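Ditrans,polycis-undecaprenyl-diphosphate synthase ((2E,6E)-farnesyl-diphosphate specific) (Acinetobacter baumannii, PDB 6ACS) probably catalyses the sequential condensation of isopentenyl diphosphate with farnesyl diphosphate to give undecaprenyl diphosphate, the lipid carrier precursor for bacterial cell wall synthesis. Local coordinates at residues I102-R107 / G139-A144; K148-A153 / A170-L175; T209-P214 / V218-H223; G230-F235 / S239-Q244. One frame throughout, in Å; residues are numbered along the deposited sequence.

Overall arrangement
Contacts 1 and 2 share helix 139-155, and their centres are about 11 Å apart. They touch directly, through a probable hydrogen bond between Asp-142 and Ser-174. Contacts 3 and 4 share helix 218-235, with centres about 23 Å apart. Neither touches contact 1: its centre is about 28 Å from that of contact 3 and about 29 Å from that of contact 4. Contact 1 is at the surface, contacts 2 and 3 are partly buried, and contact 4 is buried. The chemistry differs accordingly. Contacts 1 and 2 rest on aromatic rings, contact 3 on a threonine-bound carboxylate, and contact 4 on a single polar pair beside the second subunit.

Contact 1 of 4, residues I102-R107 / G139-A144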
loop_
_atom_site.group_PDB
_atom_site.type_symbol
_atom_site.label_atom_id
_atom_site.label_comp_id
_atom_site.label_asym_id
_atom_site.label_seq_id
_atom_site.Cartn_x
_atom_site.Cartn_y
_atom_site.Cartn_z
ATOM N N ILE B 102 9.462 6.800 13.806
ATOM C CA ILE B 102 8.393 7.430 13.034
ATOM C C ILE B 102 7.081 7.241 13.775
ATOM O O ILE B 102 6.914 6.300 14.560
ATOM C CB ILE B 102 8.267 6.885 11.598
ATOM C CG1 ILE B 102 8.050 5.373 11.646
ATOM C CG2 ILE B 102 9.507 7.275 10.769
ATOM C CD1 ILE B 102 7.908 4.732 10.255
ATOM N N GLY B 103 6.152 8.159 13.533
ATOM C CA GLY B 103 4.865 8.144 14.190
ATOM C C GLY B 103 4.563 9.464 14.859
ATOM O O GLY B 103 5.360 10.403 14.855
ATOM N N ASP B 104 3.372 9.524 15.436
ATOM C CA ASP B 104 2.869 10.713 16.105
ATOM C C ASP B 104 3.555 10.843 17.452
ATOM O O ASP B 104 3.503 9.918 18.270
ATOM C CB ASP B 104 1.358 10.581 16.253
ATOM C CG ASP B 104 0.681 11.834 16.783
ATOM O OD1 ASP B 104 1.339 12.828 17.169
ATOM O OD2 ASP B 104 -0.566 11.800 16.799
ATOM N N ARG B 105 4.209 11.972 17.684
ATOM C CA ARG B 105 4.861 12.169 18.969
ATOM C C ARG B 105 4.062 13.077 19.879
ATOM O O ARG B 105 4.408 13.201 21.059
ATOM C CB ARG B 105 6.276 12.741 18.778
ATOM C CG ARG B 105 7.178 11.844 17.932
ATOM C CD ARG B 105 8.636 12.306 17.920
ATOM N NE ARG B 105 9.427 11.512 16.972
ATOM C CZ ARG B 105 10.737 11.655 16.779
ATOM N NH1 ARG B 105 11.420 12.565 17.469
ATOM N NH2 ARG B 105 11.369 10.886 15.904
ATOM N N SER B 106 2.974 13.662 19.377
ATOM C CA SER B 106 2.296 14.718 20.122
ATOM C C SER B 106 1.628 14.209 21.393
ATOM O O SER B 106 1.401 15.003 22.313
ATOM C CB SER B 106 1.277 15.423 19.224
ATOM O OG SER B 106 0.207 14.564 18.869
ATOM N N ARG B 107 1.311 12.920 21.481
ATOM C CA ARG B 107 0.674 12.377 22.672
ATOM C C ARG B 107 1.566 11.410 23.444
ATOM O O ARG B 107 1.079 10.709 24.335
ATOM C CB ARG B 107 -0.666 11.731 22.312
ATOM C CG ARG B 107 -1.674 12.745 21.759
ATOM C CD ARG B 107 -3.062 12.157 21.566
ATOM N NE ARG B 107 -3.043 10.909 20.809
ATOM C CZ ARG B 107 -3.074 10.840 19.481
ATOM N NH1 ARG B 107 -3.133 11.950 18.755
ATOM N NH2 ARG B 107 -3.052 9.658 18.877
ATOM N N GLY B 139 -0.006 4.208 8.651
ATOM C CA GLY B 139 0.264 4.718 7.311
ATOM C C GLY B 139 -0.693 5.822 6.901
ATOM O O GLY B 139 -0.314 6.787 6.226
ATOM N N MET B 140 -1.957 5.683 7.278
ATOM C CA MET B 140 -2.904 6.751 7.009
ATOM C C MET B 140 -2.547 8.008 7.783
ATOM O O MET B 140 -2.636 9.113 7.234
ATOM C CB MET B 140 -4.321 6.299 7.351
ATOM C CG MET B 140 -4.854 5.274 6.350
ATOM S SD MET B 140 -6.576 4.790 6.716
ATOM C CE MET B 140 -6.368 3.698 8.106
ATOM N N TRP B 141 -2.188 7.859 9.066
ATOM C CA TRP B 141 -1.763 9.015 9.848
ATOM C C TRP B 141 -0.605 9.721 9.159
ATOM O O TRP B 141 -0.589 10.946 9.067
ATOM C CB TRP B 141 -1.346 8.600 11.269
ATOM C CG TRP B 141 -0.594 9.725 11.943
ATOM C CD1 TRP B 141 -1.132 10.769 12.637
ATOM C CD2 TRP B 141 0.820 9.952 11.907
ATOM N NE1 TRP B 141 -0.131 11.629 13.054
ATOM C CE2 TRP B 141 1.074 11.146 12.617
ATOM C CE3 TRP B 141 1.903 9.251 11.360
ATOM C CZ2 TRP B 141 2.355 11.665 12.767
ATOM C CZ3 TRP B 141 3.186 9.774 11.512
ATOM C CH2 TRP B 141 3.395 10.963 12.219
ATOM N N ASP B 142 0.369 8.944 8.681
ATOM C CA ASP B 142 1.573 9.468 8.027
ATOM C C ASP B 142 1.196 10.298 6.806
ATOM O O ASP B 142 1.660 11.436 6.629
ATOM C CB ASP B 142 2.451 8.248 7.657
ATOM C CG ASP B 142 3.860 8.588 7.146
ATOM O OD1 ASP B 142 4.265 9.767 7.072
ATOM O OD2 ASP B 142 4.599 7.605 6.836
ATOM N N ILE B 143 0.311 9.743 5.972
ATOM C CA ILE B 143 -0.136 10.415 4.761
ATOM C C ILE B 143 -0.919 11.683 5.094
ATOM O O ILE B 143 -0.700 12.741 4.486
ATOM C CB ILE B 143 -0.955 9.421 3.923
ATOM C CG1 ILE B 143 -0.001 8.421 3.246
ATOM C CG2 ILE B 143 -1.845 10.137 2.900
ATOM C CD1 ILE B 143 -0.677 7.129 2.795
ATOM N N ALA B 144 -1.842 11.609 6.061
ATOM C CA ALA B 144 -2.622 12.801 6.395
ATOM C C ALA B 144 -1.755 13.859 7.074
ATOM O O ALA B 144 -1.997 15.055 6.913
ATOM C CB ALA B 144 -3.842 12.429 7.263
HETATM O O HOH W 1 -0.725 14.202 14.334
#
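The indole of Trp-141 lies against the backbone of Gly-103 and Asp-104. Trp-141 extends its CG anti to its own backbone N (chi1 166°), which carries the ring from the first turn of helix 139-155 toward the loop. The benzo ring does most of the touching. Atom CH2 of Trp-141 comes 3.3 Å from Gly-103 C, an oblique approach. Atom CZ2 of Trp-141 is 3.5 Å from Asp-104 CA. The backbone N of Asp-104 sits over one face, displaced toward the rim of the ring.

Asp-104 CB is 3.7 Å from Trp-141 NE1. The two side chains cross at about a right angle, yet the carboxylate and indole planes are only 10° apart. A water lies in the ring plane at the edge and accepts from Trp-141 NE1 at 2.9 Å. The same water gives a weak bond to Asp-104 OD2.

The other oxygen, Asp-104 OD1, is held within its own loop. It accepts from Ser-106 N at 2.9 Å, which makes an Asx turn, and from Ser-106 OG at 2.7 Å. Arg-107, poorly ordered, adds only a charge interaction with OD2. Across the helix from this site, Ile-143 packs on Ile-143 of the second subunit.

No direct hydrogen bond joins the two segments. The loop that leaves strand 97-102 meets the helix through ring contact, and one water makes the polar link, weakly on the Asp-104 side. OD1, which accepts two hydrogen bonds, limits rotation of the carboxylate, so the Asx turn probably sets how Asp-104 meets the indole.

Contact 2 of 4, residues K148-A153 / A170-L175; sequences KQVAQA and AKYVSL
Val-150 and Tyr-172 make the main apolar contact, a CH-pi interaction. Methyl CG2 of Val-150 stands over one face of the phenol ring, 3.5 Å from its centroid and 19° off the ring normal. It is shifted toward the rim, and its nearest ring atom is Tyr-172 CD1, 3.4 Å from Val-150 CG2. The methyl points there because it is anti to the carbonyl carbon of Val-150.

Edge contact comes from Gln-149. Its OE1 lies in the ring plane, 3.7 Å from Tyr-172 CD2. Gln-149 CB also lies 3.7 Å from Tyr-172 CD2. The amide stands nearly upright to the ring, with the planes 81° apart. The NE2 of Gln-149 turns to another partner, Asn-145 OD1 on the same helix. No hydrogen bond crosses between the segments.

The backbone interaction is local. A type I turn from Ala-170 to Val-173 presents Tyr-172, and its Val-173 N to Ala-170 O bond is weak.

The turn follows helix 166-170 and lies against helix 139-155, where Tyr-172 also touches Ala-146. Val-150 packs on Ile-164 too. On the same helix, Gln-152 bonds to Asp-162 of the second subunit, while Leu-175 reaches strand 97-102.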
loop_
_atom_site.group_PDB
_atom_site.type_symbol
_atom_site.label_atom_id
_atom_site.label_comp_id
_atom_site.label_asym_id
_atom_site.label_seq_id
_atom_site.Cartn_x
_atom_site.Cartn_y
_atom_site.Cartn_z
ATOM N N LYS B 148 -1.314 17.622 5.884
ATOM C CA LYS B 148 -1.447 18.753 6.792
ATOM C C LYS B 148 -0.272 19.705 6.643
ATOM O O LYS B 148 -0.453 20.919 6.595
ATOM C CB LYS B 148 -1.550 18.260 8.238
ATOM C CG LYS B 148 -1.571 19.388 9.261
ATOM C CD LYS B 148 -1.827 18.861 10.693
ATOM C CE LYS B 148 -0.604 18.209 11.296
ATOM N NZ LYS B 148 -0.769 18.088 12.776
ATOM N N GLN B 149 0.950 19.167 6.593
ATOM C CA GLN B 149 2.113 20.036 6.463
ATOM C C GLN B 149 2.094 20.808 5.150
ATOM O O GLN B 149 2.418 22.008 5.111
ATOM C CB GLN B 149 3.388 19.205 6.555
ATOM C CG GLN B 149 3.640 18.585 7.900
ATOM C CD GLN B 149 4.904 17.759 7.858
ATOM O OE1 GLN B 149 5.967 18.273 7.525
ATOM N NE2 GLN B 149 4.787 16.465 8.133
ATOM N N VAL B 150 1.733 20.132 4.062
ATOM C CA VAL B 150 1.630 20.803 2.765
ATOM C C VAL B 150 0.571 21.900 2.808
ATOM O O VAL B 150 0.795 23.034 2.349
ATOM C CB VAL B 150 1.312 19.771 1.670
ATOM C CG1 VAL B 150 0.945 20.471 0.383
ATOM C CG2 VAL B 150 2.526 18.883 1.456
ATOM N N ALA B 151 -0.596 21.585 3.370
ATOM C CA ALA B 151 -1.666 22.579 3.459
ATOM C C ALA B 151 -1.294 23.737 4.381
ATOM O O ALA B 151 -1.702 24.876 4.141
ATOM C CB ALA B 151 -2.942 21.916 3.950
ATOM N N GLN B 152 -0.561 23.472 5.459
ATOM C CA GLN B 152 -0.092 24.574 6.296
ATOM C C GLN B 152 0.819 25.494 5.505
ATOM O O GLN B 152 0.739 26.721 5.633
ATOM C CB GLN B 152 0.628 24.039 7.537
ATOM C CG GLN B 152 -0.334 23.430 8.546
ATOM C CD GLN B 152 0.378 22.669 9.646
ATOM O OE1 GLN B 152 1.437 22.076 9.425
ATOM N NE2 GLN B 152 -0.197 22.687 10.845
ATOM N N ALA B 153 1.692 24.923 4.671
ATOM C CA ALA B 153 2.515 25.774 3.814
ATOM C C ALA B 153 1.658 26.581 2.837
ATOM O O ALA B 153 1.940 27.757 2.579
ATOM C CB ALA B 153 3.555 24.927 3.077
ATOM N N ALA B 170 5.703 13.746 -1.807
ATOM C CA ALA B 170 6.552 12.689 -1.277
ATOM C C ALA B 170 7.552 13.202 -0.244
ATOM O O ALA B 170 7.961 12.445 0.655
ATOM C CB ALA B 170 7.275 11.998 -2.443
ATOM N N LYS B 171 7.951 14.478 -0.342
ATOM C CA LYS B 171 8.969 15.015 0.553
ATOM C C LYS B 171 8.454 15.237 1.968
ATOM O O LYS B 171 9.250 15.563 2.850
ATOM C CB LYS B 171 9.548 16.318 -0.003
ATOM C CG LYS B 171 10.240 16.160 -1.357
ATOM C CD LYS B 171 11.427 15.213 -1.232
ATOM C CE LYS B 171 12.271 15.190 -2.492
ATOM N NZ LYS B 171 13.219 14.045 -2.496
ATOM N N TYR B 172 7.160 15.062 2.201
ATOM C CA TYR B 172 6.562 15.252 3.515
ATOM C C TYR B 172 6.179 13.943 4.197
ATOM O O TYR B 172 5.761 13.959 5.363
ATOM C CB TYR B 172 5.316 16.130 3.384
ATOM C CG TYR B 172 5.629 17.540 2.934
ATOM C CD1 TYR B 172 5.730 17.858 1.583
ATOM C CD2 TYR B 172 5.809 18.557 3.868
ATOM C CE1 TYR B 172 6.002 19.166 1.162
ATOM C CE2 TYR B 172 6.078 19.868 3.459
ATOM C CZ TYR B 172 6.166 20.161 2.105
ATOM O OH TYR B 172 6.436 21.451 1.680
ATOM N N VAL B 173 6.322 12.830 3.514
ATOM C CA VAL B 173 5.993 11.496 4.018
ATOM C C VAL B 173 7.200 10.948 4.760
ATOM O O VAL B 173 8.341 11.194 4.357
ATOM C CB VAL B 173 5.606 10.565 2.854
ATOM C CG1 VAL B 173 5.194 9.157 3.401
ATOM C CG2 VAL B 173 4.464 11.186 2.025
ATOM N N SER B 174 6.967 10.182 5.833
ATOM C CA SER B 174 8.096 9.669 6.614
ATOM C C SER B 174 9.032 8.810 5.757
ATOM O O SER B 174 8.612 8.143 4.801
ATOM C CB SER B 174 7.601 8.841 7.813
ATOM O OG SER B 174 6.614 9.526 8.548
ATOM N N LEU B 175 10.329 8.852 6.102
ATOM C CA LEU B 175 11.379 8.023 5.496
ATOM C C LEU B 175 11.628 8.341 4.021
ATOM O O LEU B 175 12.138 7.494 3.276
ATOM C CB LEU B 175 11.084 6.522 5.663
ATOM C CG LEU B 175 10.853 6.121 7.134
ATOM C CD1 LEU B 175 10.748 4.616 7.250
ATOM C CD2 LEU B 175 11.960 6.676 8.031
#

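Contact 3 of 4, residues T209-P214 / V218-H223; sequences TDTLWP and VEEFDH. With IPA (isopropyl alcohol), chain G.
Thr-209 and Thr-211 both give their hydroxyl protons to the carboxylate of Glu-220. The loop that holds them opens with an ST turn, in which Thr-211 N donates to Thr-209 OG1 at 3.1 Å. This loop joins strand 205-208 of the parallel sheet, the outermost on that side within the chain, to helix 218-235.

Glu-220 points from the helix toward the loop, its chain extended beyond CG. Glu-220 and Thr-209 approach from opposite directions, whereas Glu-220 and Thr-211 slide past each other. Each threonine takes a different oxygen. Thr-209 OG1 is 2.6 Å from Glu-220 OE1, which it meets on the syn side, 16° out of the carboxylate plane. Thr-211 OG1 is 2.7 Å from Glu-220 OE2, which accepts through its syn lone pair. Different first torsions, with OG1 anti to the backbone N in Thr-209 (chi1 176°) and beside it in Thr-211 (chi1 -61°), let the hydroxyls converge.

Two hydroxyls thus hold both oxygens of one carboxylate and fix its rotation. The Thr-209 hydroxyl also accepts the ST-turn bond. The backbone of Thr-209 pairs with Arg-186, a predicted substrate-binding residue. The loop therefore runs beside the probable active site.

One helical turn along, His-223 shares a hydrogen bond with isopropyl alcohol, probably from the crystallisation liquor, which also bonds to Tyr-207. The alcohol oxygen O2 lies at the edge of the imidazole, in its plane, 3.2 Å from His-223 NE2.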
loop_
_atom_site.group_PDB
_atom_site.type_symbol
_atom_site.label_atom_id
_atom_site.label_comp_id
_atom_site.label_asym_id
_atom_site.label_seq_id
_atom_site.Cartn_x
_atom_site.Cartn_y
_atom_site.Cartn_z
ATOM N N THR B 209 3.929 -14.981 6.794
ATOM C CA THR B 209 4.241 -16.247 7.450
ATOM C C THR B 209 3.305 -16.472 8.624
ATOM O O THR B 209 2.943 -15.527 9.327
ATOM C CB THR B 209 5.707 -16.298 7.924
ATOM O OG1 THR B 209 5.933 -17.521 8.629
ATOM C CG2 THR B 209 6.075 -15.111 8.836
ATOM N N ASP B 210 2.918 -17.744 8.831
ATOM C CA ASP B 210 2.142 -18.126 10.005
ATOM C C ASP B 210 2.958 -18.074 11.287
ATOM O O ASP B 210 2.369 -18.082 12.373
ATOM C CB ASP B 210 1.588 -19.551 9.862
ATOM C CG ASP B 210 0.494 -19.663 8.829
ATOM O OD1 ASP B 210 0.042 -18.619 8.311
ATOM O OD2 ASP B 210 0.088 -20.812 8.537
ATOM N N THR B 211 4.287 -18.045 11.187
ATOM C CA THR B 211 5.127 -18.009 12.376
ATOM C C THR B 211 4.766 -16.812 13.244
ATOM O O THR B 211 4.647 -15.691 12.744
ATOM C CB THR B 211 6.601 -17.936 11.968
ATOM O OG1 THR B 211 6.962 -19.094 11.196
ATOM C CG2 THR B 211 7.498 -17.814 13.194
ATOM N N LEU B 212 4.556 -17.050 14.540
ATOM C CA LEU B 212 4.334 -15.943 15.460
ATOM C C LEU B 212 5.658 -15.242 15.736
ATOM O O LEU B 212 6.710 -15.883 15.788
ATOM C CB LEU B 212 3.711 -16.438 16.768
ATOM C CG LEU B 212 2.426 -17.254 16.616
ATOM C CD1 LEU B 212 1.868 -17.704 17.990
ATOM C CD2 LEU B 212 1.374 -16.474 15.823
ATOM N N TRP B 213 5.604 -13.913 15.917
ATOM C CA TRP B 213 6.830 -13.129 16.072
ATOM C C TRP B 213 7.789 -13.662 17.134
ATOM O O TRP B 213 8.996 -13.724 16.852
ATOM C CB TRP B 213 6.516 -11.651 16.355
ATOM C CG TRP B 213 7.781 -10.841 16.536
ATOM C CD1 TRP B 213 8.255 -10.295 17.700
ATOM C CD2 TRP B 213 8.752 -10.540 15.532
ATOM N NE1 TRP B 213 9.448 -9.656 17.472
ATOM C CE2 TRP B 213 9.778 -9.795 16.149
ATOM C CE3 TRP B 213 8.850 -10.818 14.165
ATOM C CZ2 TRP B 213 10.877 -9.324 15.451
ATOM C CZ3 TRP B 213 9.953 -10.347 13.474
ATOM C CH2 TRP B 213 10.944 -9.610 14.113
ATOM N N PRO B 214 7.357 -14.036 18.350
ATOM C CA PRO B 214 8.334 -14.531 19.341
ATOM C C PRO B 214 9.103 -15.748 18.877
ATOM O O PRO B 214 10.192 -16.020 19.398
ATOM C CB PRO B 214 7.473 -14.840 20.572
ATOM C CG PRO B 214 6.265 -14.013 20.417
ATOM C CD PRO B 214 6.008 -13.927 18.940
ATOM N N VAL B 218 16.240 -16.033 12.777
ATOM C CA VAL B 218 17.081 -15.537 11.690
ATOM C C VAL B 218 17.115 -16.539 10.543
ATOM O O VAL B 218 17.284 -16.152 9.382
ATOM C CB VAL B 218 18.492 -15.163 12.200
ATOM C CG1 VAL B 218 19.319 -16.388 12.538
ATOM C CG2 VAL B 218 19.208 -14.283 11.171
ATOM N N GLU B 219 16.968 -17.837 10.836
ATOM C CA GLU B 219 16.859 -18.813 9.751
ATOM C C GLU B 219 15.629 -18.539 8.886
ATOM O O GLU B 219 15.690 -18.617 7.648
ATOM C CB GLU B 219 16.805 -20.233 10.311
ATOM C CG GLU B 219 18.135 -20.737 10.893
ATOM C CD GLU B 219 18.403 -20.247 12.306
ATOM O OE1 GLU B 219 17.457 -19.748 12.969
ATOM O OE2 GLU B 219 19.567 -20.362 12.752
ATOM N N GLU B 220 14.491 -18.215 9.510
ATOM C CA GLU B 220 13.328 -17.913 8.683
ATOM C C GLU B 220 13.486 -16.581 7.977
ATOM O O GLU B 220 13.000 -16.416 6.849
ATOM C CB GLU B 220 12.021 -17.921 9.487
ATOM C CG GLU B 220 10.825 -17.733 8.531
ATOM C CD GLU B 220 9.457 -18.014 9.135
ATOM O OE1 GLU B 220 8.459 -17.931 8.390
ATOM O OE2 GLU B 220 9.378 -18.331 10.332
ATOM N N PHE B 221 14.161 -15.623 8.612
ATOM C CA PHE B 221 14.480 -14.373 7.922
ATOM C C PHE B 221 15.345 -14.626 6.692
ATOM O O PHE B 221 15.118 -14.026 5.630
ATOM C CB PHE B 221 15.155 -13.406 8.899
ATOM C CG PHE B 221 15.422 -12.044 8.326
ATOM C CD1 PHE B 221 14.365 -11.202 8.013
ATOM C CD2 PHE B 221 16.716 -11.580 8.166
ATOM C CE1 PHE B 221 14.599 -9.924 7.491
ATOM C CE2 PHE B 221 16.970 -10.306 7.666
ATOM C CZ PHE B 221 15.898 -9.474 7.317
ATOM N N ASP B 222 16.349 -15.512 6.816
ATOM C CA ASP B 222 17.175 -15.877 5.668
ATOM C C ASP B 222 16.322 -16.486 4.571
ATOM O O ASP B 222 16.530 -16.219 3.378
ATOM C CB ASP B 222 18.253 -16.897 6.063
ATOM C CG ASP B 222 19.293 -16.350 7.041
ATOM O OD1 ASP B 222 19.438 -15.120 7.175
ATOM O OD2 ASP B 222 19.955 -17.194 7.693
ATOM N N HIS B 223 15.378 -17.348 4.954
ATOM C CA HIS B 223 14.470 -17.922 3.969
ATOM C C HIS B 223 13.656 -16.832 3.274
ATOM O O HIS B 223 13.456 -16.881 2.056
ATOM C CB HIS B 223 13.557 -18.948 4.644
ATOM C CG HIS B 223 12.442 -19.445 3.771
ATOM N ND1 HIS B 223 12.649 -20.283 2.696
ATOM C CD2 HIS B 223 11.109 -19.209 3.811
ATOM C CE1 HIS B 223 11.492 -20.549 2.115
ATOM N NE2 HIS B 223 10.540 -19.904 2.771
HETATM C C1 IPA G . 7.536 -18.774 0.287
HETATM C C2 IPA G . 6.638 -18.879 1.513
HETATM C C3 IPA G . 5.739 -17.650 1.598
HETATM O O2 IPA G . 7.445 -18.976 2.666
#

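Contact 4 of 4, residues G230-F235 / S239-Q244; sequences GRERRF and SEQIQQ
Glu-232 and Gln-241 meet between two consecutive helices and are the whole of this contact. Their CA atoms lie 10.4 Å apart, so the helices do not press backbone to backbone.

The tight part is at the ends of the two side chains, which come from opposite directions. Glu-232 OE2 is 2.7 Å from Gln-241 OE1, a spacing which suggests that the acid group probably holds a proton. The same OE2 takes a weak bond from Gln-241 NE2 at 3.0 Å, with a poor N-H to acceptor angle of 125°. The carboxylate and amide planes stand 72° apart. Gln-241 is extended beyond CG, while Glu-232 bends at chi2 (-129°), away from a staggered value.

Stronger partners lie outside this pair. Glu-232 OE2 forms a salt bridge with Arg-192 of the second subunit, a predicted substrate-binding residue. Gln-241 NE2 bonds to Asp-182, and Gln-241 OE1 accepts from Thr-238 N, so both ends of the amide are held. Those bonds probably position Gln-241 better than its weak bond to Glu-232. The Glu-232 side chain is also about 5 Å from that of Glu-205, a predicted magnesium ligand, so the contact probably borders the metal site.

The outer side is loose, with Arg-233 and Ile-242 exposed. Phe-235, under Arg-234 CG, packs on Gly-189 of the second subunit.

Helix 218-235 ends here, and helix 239-252 starts after three intervening residues. The second subunit lies against the pair: its Phe-191 makes a cation-pi contact with Arg-231, which also bonds to Leu-206 of strand 205-208.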
loop_
_atom_site.group_PDB
_atom_site.type_symbol
_atom_site.label_atom_id
_atom_site.label_comp_id
_atom_site.label_asym_id
_atom_site.label_seq_id
_atom_site.Cartn_x
_atom_site.Cartn_y
_atom_site.Cartn_z
ATOM N N GLY B 230 14.299 -14.768 -5.343
ATOM C CA GLY B 230 13.658 -15.501 -6.431
ATOM C C GLY B 230 12.511 -14.728 -7.070
ATOM O O GLY B 230 12.305 -14.772 -8.290
ATOM N N ARG B 231 11.741 -14.005 -6.255
ATOM C CA ARG B 231 10.644 -13.231 -6.830
ATOM C C ARG B 231 11.160 -12.079 -7.677
ATOM O O ARG B 231 10.555 -11.731 -8.696
ATOM C CB ARG B 231 9.738 -12.698 -5.733
ATOM C CG ARG B 231 8.951 -13.790 -5.035
ATOM C CD ARG B 231 8.175 -13.126 -3.941
ATOM N NE ARG B 231 7.468 -14.045 -3.068
ATOM C CZ ARG B 231 6.832 -13.629 -1.983
ATOM N NH1 ARG B 231 6.845 -12.325 -1.683
ATOM N NH2 ARG B 231 6.207 -14.495 -1.208
ATOM N N GLU B 232 12.253 -11.451 -7.262
ATOM C CA GLU B 232 12.808 -10.382 -8.089
ATOM C C GLU B 232 13.358 -10.919 -9.399
ATOM O O GLU B 232 13.266 -10.244 -10.435
ATOM C CB GLU B 232 13.880 -9.627 -7.321
ATOM C CG GLU B 232 13.245 -8.820 -6.219
ATOM C CD GLU B 232 13.694 -7.394 -6.228
ATOM O OE1 GLU B 232 14.918 -7.175 -6.318
ATOM O OE2 GLU B 232 12.825 -6.506 -6.123
ATOM N N ARG B 233 13.899 -12.133 -9.383
ATOM C CA ARG B 233 14.345 -12.726 -10.635
ATOM C C ARG B 233 13.161 -13.032 -11.542
ATOM O O ARG B 233 13.222 -12.798 -12.753
ATOM C CB ARG B 233 15.159 -13.990 -10.358
ATOM C CG ARG B 233 15.603 -14.722 -11.616
ATOM C CD ARG B 233 16.719 -15.716 -11.324
ATOM N NE ARG B 233 16.306 -16.734 -10.361
ATOM C CZ ARG B 233 16.680 -16.754 -9.082
ATOM N NH1 ARG B 233 16.252 -17.719 -8.276
ATOM N NH2 ARG B 233 17.485 -15.808 -8.611
ATOM N N ARG B 234 12.055 -13.504 -10.972
ATOM C CA ARG B 234 10.942 -13.942 -11.808
ATOM C C ARG B 234 10.094 -12.773 -12.308
ATOM O O ARG B 234 9.637 -12.774 -13.461
ATOM C CB ARG B 234 10.088 -14.937 -11.027
ATOM C CG ARG B 234 8.915 -15.493 -11.803
ATOM C CD ARG B 234 8.357 -16.756 -11.149
ATOM N NE ARG B 234 7.008 -17.059 -11.635
ATOM C CZ ARG B 234 6.741 -17.695 -12.775
ATOM N NH1 ARG B 234 7.730 -18.102 -13.562
ATOM N NH2 ARG B 234 5.483 -17.919 -13.131
ATOM N N PHE B 235 9.862 -11.775 -11.456
ATOM C CA PHE B 235 8.923 -10.690 -11.726
ATOM C C PHE B 235 9.587 -9.342 -11.895
ATOM O O PHE B 235 8.877 -8.344 -12.090
ATOM C CB PHE B 235 7.884 -10.604 -10.607
ATOM C CG PHE B 235 7.124 -11.861 -10.430
ATOM C CD1 PHE B 235 6.175 -12.235 -11.382
ATOM C CD2 PHE B 235 7.344 -12.681 -9.330
ATOM C CE1 PHE B 235 5.466 -13.411 -11.242
ATOM C CE2 PHE B 235 6.628 -13.855 -9.185
ATOM C CZ PHE B 235 5.701 -14.230 -10.151
ATOM N N SER B 239 11.206 -0.034 -10.693
ATOM C CA SER B 239 11.929 1.012 -11.412
ATOM C C SER B 239 12.883 1.744 -10.479
ATOM O O SER B 239 14.046 2.011 -10.834
ATOM C CB SER B 239 10.935 1.985 -12.048
ATOM O OG SER B 239 10.032 1.295 -12.892
ATOM N N GLU B 240 12.417 2.040 -9.261
ATOM C CA GLU B 240 13.269 2.726 -8.303
ATOM C C GLU B 240 14.454 1.858 -7.905
ATOM O O GLU B 240 15.552 2.372 -7.677
ATOM C CB GLU B 240 12.485 3.134 -7.062
ATOM C CG GLU B 240 13.375 3.886 -6.090
ATOM C CD GLU B 240 12.771 4.037 -4.722
ATOM O OE1 GLU B 240 11.540 4.247 -4.650
ATOM O OE2 GLU B 240 13.534 3.951 -3.728
ATOM N N GLN B 241 14.250 0.542 -7.798
ATOM C CA GLN B 241 15.375 -0.344 -7.514
ATOM C C GLN B 241 16.428 -0.262 -8.611
ATOM O O GLN B 241 17.633 -0.214 -8.327
ATOM C CB GLN B 241 14.889 -1.783 -7.360
ATOM C CG GLN B 241 14.284 -2.095 -6.016
ATOM C CD GLN B 241 13.517 -3.407 -6.030
ATOM O OE1 GLN B 241 13.403 -4.053 -7.069
ATOM N NE2 GLN B 241 12.975 -3.794 -4.882
ATOM N N ILE B 242 15.993 -0.253 -9.871
ATOM C CA ILE B 242 16.936 -0.201 -10.983
ATOM C C ILE B 242 17.728 1.102 -10.943
ATOM O O ILE B 242 18.954 1.111 -11.142
ATOM C CB ILE B 242 16.186 -0.386 -12.316
ATOM C CG1 ILE B 242 15.619 -1.812 -12.405
ATOM C CG2 ILE B 242 17.098 -0.074 -13.495
ATOM C CD1 ILE B 242 14.608 -2.013 -13.508
ATOM N N GLN B 243 17.052 2.215 -10.638
ATOM C CA GLN B 243 17.767 3.489 -10.562
ATOM C C GLN B 243 18.691 3.549 -9.344
ATOM O O GLN B 243 19.792 4.111 -9.421
ATOM C CB GLN B 243 16.774 4.651 -10.555
ATOM C CG GLN B 243 15.915 4.745 -11.818
ATOM C CD GLN B 243 16.719 4.604 -13.115
ATOM O OE1 GLN B 243 16.290 3.919 -14.048
ATOM N NE2 GLN B 243 17.877 5.263 -13.183
ATOM N N GLN B 244 18.264 2.976 -8.214
ATOM C CA GLN B 244 19.128 2.893 -7.040
ATOM C C GLN B 244 20.397 2.120 -7.351
ATOM O O GLN B 244 21.488 2.501 -6.916
ATOM C CB GLN B 244 18.397 2.218 -5.881
ATOM C CG GLN B 244 17.337 3.047 -5.204
ATOM C CD GLN B 244 16.418 2.193 -4.354
ATOM O OE1 GLN B 244 16.573 0.972 -4.283
ATOM N NE2 GLN B 244 15.451 2.830 -3.708
#